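Local coordinates for chloride intracellular channel exc-4 (Caenorhabditis elegans, PDB 2YV9), which may insert into membranes to form chloride channels and is required to keep the lumen of the growing excretory canal at its proper size, at residues 37-40 and 41-44; 165-168 and 169-172. All coordinates share one frame; numbering follows the deposited sequence.

How the interactions relate
Following the chain from its N terminus, interaction 1 comes first, at the start of helix 38-52, which crosses from strand 19-25 to strand 57-63 in the thioredoxin-like N-terminal domain. Interaction 2 follows much later, within helix 155-178 of the all-helical part. Each joins two directly consecutive segments, so each closes a helical turn and not a long loop; they lie in series, neither nested nor crossed. The centres of interactions 1 and 2 are about 23 Å apart, their nearest atoms about 13 Å. Helix 190-210 is common ground: Leu38 and Gln41 of interaction 1 pack on it, as do Leu168 and Ile171 of interaction 2, so this helix links the N-terminal and helical domains.

Interaction 1. Residues 37-40 and 41-44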
loop_
_atom_site.group_PDB
_atom_site.type_symbol
_atom_site.label_atom_id
_atom_site.label_comp_id
_atom_site.label_asym_id
_atom_site.label_seq_id
_atom_site.Cartn_x
_atom_site.Cartn_y
_atom_site.Cartn_z
ATOM N N ASP A 37 -1.135 -12.234 -4.028
ATOM C CA ASP A 37 -0.928 -11.077 -3.201
ATOM C C ASP A 37 -2.187 -10.894 -2.358
ATOM O O ASP A 37 -3.307 -10.810 -2.920
ATOM C CB ASP A 37 -0.606 -9.847 -4.035
ATOM C CG ASP A 37 -0.365 -8.619 -3.187
ATOM O OD1 ASP A 37 0.821 -8.223 -3.071
ATOM O OD2 ASP A 37 -1.339 -8.022 -2.643
ATOM N N LEU A 38 -2.012 -10.832 -1.020
ATOM C CA LEU A 38 -3.229 -10.743 -0.172
ATOM C C LEU A 38 -3.974 -9.414 -0.251
ATOM O O LEU A 38 -5.225 -9.354 -0.123
ATOM C CB LEU A 38 -2.848 -11.031 1.253
ATOM C CG LEU A 38 -2.518 -12.470 1.587
ATOM C CD1 LEU A 38 -1.825 -12.555 2.975
ATOM C CD2 LEU A 38 -3.752 -13.349 1.564
ATOM N N PHE A 39 -3.250 -8.338 -0.487
ATOM C CA PHE A 39 -3.891 -6.997 -0.612
ATOM C C PHE A 39 -4.685 -6.917 -1.914
ATOM O O PHE A 39 -5.744 -6.337 -1.959
ATOM C CB PHE A 39 -2.842 -5.928 -0.448
ATOM C CG PHE A 39 -2.124 -6.075 0.827
ATOM C CD1 PHE A 39 -2.779 -5.810 2.020
ATOM C CD2 PHE A 39 -0.887 -6.657 0.881
ATOM C CE1 PHE A 39 -2.122 -5.996 3.252
ATOM C CE2 PHE A 39 -0.267 -6.864 2.115
ATOM C CZ PHE A 39 -0.883 -6.515 3.280
ATOM N N CYS A 40 -4.172 -7.552 -2.971
ATOM C CA CYS A 40 -4.932 -7.610 -4.223
ATOM C C CYS A 40 -6.257 -8.373 -4.026
ATOM O O CYS A 40 -7.319 -7.980 -4.527
ATOM C CB CYS A 40 -4.137 -8.312 -5.284
ATOM S SG CYS A 40 -2.707 -7.270 -5.908
ATOM N N GLN A 41 -6.169 -9.505 -3.344
ATOM C CA GLN A 41 -7.419 -10.276 -3.115
ATOM C C GLN A 41 -8.406 -9.520 -2.200
ATOM O O GLN A 41 -9.608 -9.550 -2.406
ATOM C CB GLN A 41 -7.230 -11.650 -2.564
ATOM C CG GLN A 41 -8.489 -12.435 -2.821
ATOM C CD GLN A 41 -8.483 -13.939 -2.476
ATOM O OE1 GLN A 41 -7.492 -14.516 -1.998
ATOM N NE2 GLN A 41 -9.641 -14.579 -2.702
ATOM N N GLU A 42 -7.904 -8.854 -1.175
ATOM C CA GLU A 42 -8.756 -8.038 -0.293
ATOM C C GLU A 42 -9.575 -7.036 -1.146
ATOM O O GLU A 42 -10.794 -6.991 -1.042
ATOM C CB GLU A 42 -7.879 -7.262 0.680
ATOM C CG GLU A 42 -8.620 -6.314 1.612
ATOM C CD GLU A 42 -7.745 -5.653 2.662
ATOM O OE1 GLU A 42 -6.498 -5.816 2.636
ATOM O OE2 GLU A 42 -8.312 -4.914 3.494
ATOM N N PHE A 43 -8.919 -6.199 -1.949
ATOM C CA PHE A 43 -9.649 -5.193 -2.700
ATOM C C PHE A 43 -10.502 -5.784 -3.803
ATOM O O PHE A 43 -11.595 -5.255 -4.115
ATOM C CB PHE A 43 -8.763 -4.074 -3.223
ATOM C CG PHE A 43 -8.109 -3.316 -2.135
ATOM C CD1 PHE A 43 -8.867 -2.767 -1.118
ATOM C CD2 PHE A 43 -6.746 -3.176 -2.074
ATOM C CE1 PHE A 43 -8.265 -2.092 -0.084
ATOM C CE2 PHE A 43 -6.158 -2.477 -1.035
ATOM C CZ PHE A 43 -6.894 -1.958 -0.050
ATOM N N TRP A 44 -10.036 -6.871 -4.405
ATOM C CA TRP A 44 -10.845 -7.529 -5.438
ATOM C C TRP A 44 -12.126 -8.026 -4.795
ATOM O O TRP A 44 -13.232 -7.757 -5.327
ATOM C CB TRP A 44 -10.071 -8.643 -6.105
ATOM C CG TRP A 44 -10.687 -9.273 -7.347
ATOM C CD1 TRP A 44 -11.978 -9.178 -7.826
ATOM C CD2 TRP A 44 -9.993 -10.154 -8.222
ATOM N NE1 TRP A 44 -12.091 -9.927 -8.998
ATOM C CE2 TRP A 44 -10.873 -10.520 -9.257
ATOM C CE3 TRP A 44 -8.664 -10.617 -8.266
ATOM C CZ2 TRP A 44 -10.502 -11.400 -10.262
ATOM C CZ3 TRP A 44 -8.280 -11.453 -9.291
ATOM C CH2 TRP A 44 -9.201 -11.853 -10.277
HETATM O O HOH W 1 -5.042 -8.184 2.853
#
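Gln41 N bonds to Asp37 O at 3.2 Å, starting a run of i to i+4 backbone bonds that Glu42, Phe43 and Trp44 continue. Asp37 is the N-cap, suited to the post because its short carboxylate can bend back over the first turn. Its OD2 accepts from Cys40 N at 2.9 Å, on the anti side, and weakly from Phe39 N.

Glu42 is extended with CG anti to its backbone N (chi1 177°), which carries its carboxylate slantwise past the Phe39 ring. There OE1 lies 3.8 Å from Phe39 CD1, the two planes 38° apart. A water 2.8 Å from Glu42 OE1 can donate to it and bonds weakly to Leu38 O, though acceptors near it outnumber its protons; OE2 forms a salt bridge with Arg95 of the second subunit. Phe43 sets CD2 3.3 Å from Phe39 O, and its apolar ring packs on Ile97 of helix 94-107. Apolar Leu38 suits the buried side, against Pro197 and His201 of helix 190-210; compact Cys40 fits against Val24 of strand 19-25. Gln41 NE2 bonds to Ser237 OG.

This is an Asp-capped helix start in the beta-alpha-beta unit of a thioredoxin fold; from Leu38 on it belongs to the segment predicted to span the membrane after insertion.

Interaction 2. Residues 165-168 and 169-172; sequences CEQL and SNID
Cys165 O accepts from Ser169 N at 2.8 Å, and Ser169 CB rests 3.3 Å from the same oxygen, a contact set by the helix backbone. Serine suits the place because its short hydroxyl reaches Gln173 NE2 one turn on, beside Phe218.

Glu166 O takes the N-H of Asn170, also at 2.8 Å. Asn170 CG is anti to the carbonyl carbon (chi1 -68°), which turns the amide toward the preceding turn and leaves CG 3.2 Å from Glu166 O, a van der Waals contact in which the amide makes no hydrogen bond to that oxygen.

Gln167 bends at chi2 (-63°) and packs its own amide across that of Asn170, OE1 to ND2 3.6 Å and NE2 equally near, too far for a hydrogen bond, with the two planes almost perpendicular at 87°. An alanine in place of Asn170 is likely to leave the Gln167 amide without the group it packs against and to lose the contact with Arg122 of helix 117-140, while the backbone bond to Glu166 O would stay. Gln167 O meanwhile receives Ile171 N at 2.9 Å and has Ile171 CG1 3.2 Å away.

Leu168 O closes the series with Asp172 N, at 2.9 Å. Leucine and isoleucine suit the inward side, where Leu168 and Ile171 both meet Leu126 of helix 117-140 and Leu221 of helix 219-228; Asp172 OD1 accepts from Leu221 N. This is a regular amphipathic alpha-helix, packed into the helical C-terminal domain of the GST fold.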
loop_
_atom_site.group_PDB
_atom_site.type_symbol
_atom_site.label_atom_id
_atom_site.label_comp_id
_atom_site.label_asym_id
_atom_site.label_seq_id
_atom_site.Cartn_x
_atom_site.Cartn_y
_atom_site.Cartn_z
ATOM N N CYS A 165 -2.253 -22.632 15.940
ATOM C CA CYS A 165 -3.434 -23.390 16.321
ATOM C C CYS A 165 -4.257 -22.662 17.407
ATOM O O CYS A 165 -5.484 -22.614 17.346
ATOM C CB CYS A 165 -3.032 -24.749 16.810
ATOM S SG CYS A 165 -2.448 -25.786 15.447
ATOM N N GLU A 166 -3.537 -22.037 18.351
ATOM C CA GLU A 166 -4.210 -21.196 19.389
ATOM C C GLU A 166 -5.050 -20.090 18.764
ATOM O O GLU A 166 -6.180 -19.834 19.183
ATOM C CB GLU A 166 -3.141 -20.582 20.293
ATOM C CG GLU A 166 -3.734 -19.930 21.524
ATOM C CD GLU A 166 -2.707 -19.265 22.426
ATOM O OE1 GLU A 166 -1.479 -19.428 22.212
ATOM O OE2 GLU A 166 -3.161 -18.553 23.353
ATOM N N GLN A 167 -4.505 -19.384 17.783
ATOM C CA GLN A 167 -5.242 -18.244 17.146
ATOM C C GLN A 167 -6.430 -18.725 16.296
ATOM O O GLN A 167 -7.554 -18.149 16.293
ATOM C CB GLN A 167 -4.304 -17.385 16.323
ATOM C CG GLN A 167 -3.178 -16.793 17.117
ATOM C CD GLN A 167 -3.712 -15.827 18.200
ATOM O OE1 GLN A 167 -4.657 -15.043 17.973
ATOM N NE2 GLN A 167 -3.136 -15.920 19.390
ATOM N N LEU A 168 -6.201 -19.814 15.576
ATOM C CA LEU A 168 -7.283 -20.492 14.851
ATOM C C LEU A 168 -8.389 -20.896 15.828
ATOM O O LEU A 168 -9.591 -20.758 15.532
ATOM C CB LEU A 168 -6.747 -21.737 14.123
ATOM C CG LEU A 168 -5.909 -21.419 12.898
ATOM C CD1 LEU A 168 -5.165 -22.717 12.414
ATOM C CD2 LEU A 168 -6.705 -20.795 11.759
ATOM N N SER A 169 -7.968 -21.384 16.993
ATOM C CA SER A 169 -8.908 -21.751 18.054
ATOM C C SER A 169 -9.663 -20.521 18.553
ATOM O O SER A 169 -10.872 -20.587 18.730
ATOM C CB SER A 169 -8.235 -22.429 19.224
ATOM O OG SER A 169 -9.260 -22.884 20.107
ATOM N N ASN A 170 -8.952 -19.407 18.727
ATOM C CA ASN A 170 -9.574 -18.134 19.171
ATOM C C ASN A 170 -10.647 -17.638 18.187
ATOM O O ASN A 170 -11.759 -17.261 18.567
ATOM C CB ASN A 170 -8.516 -17.073 19.405
ATOM C CG ASN A 170 -7.611 -17.376 20.613
ATOM O OD1 ASN A 170 -7.933 -18.197 21.462
ATOM N ND2 ASN A 170 -6.463 -16.693 20.668
ATOM N N ILE A 171 -10.329 -17.697 16.909
ATOM C CA ILE A 171 -11.300 -17.397 15.865
ATOM C C ILE A 171 -12.503 -18.367 15.814
ATOM O O ILE A 171 -13.674 -17.925 15.697
ATOM C CB ILE A 171 -10.576 -17.266 14.502
ATOM C CG1 ILE A 171 -9.462 -16.185 14.575
ATOM C CG2 ILE A 171 -11.598 -16.943 13.405
ATOM C CD1 ILE A 171 -8.624 -16.046 13.273
ATOM N N ASP A 172 -12.243 -19.669 15.925
ATOM C CA ASP A 172 -13.322 -20.623 16.088
ATOM C C ASP A 172 -14.247 -20.209 17.229
ATOM O O ASP A 172 -15.437 -20.231 17.046
ATOM C CB ASP A 172 -12.778 -22.006 16.384
ATOM C CG ASP A 172 -13.845 -23.086 16.327
ATOM O OD1 ASP A 172 -14.434 -23.356 15.266
ATOM O OD2 ASP A 172 -14.052 -23.737 17.385
#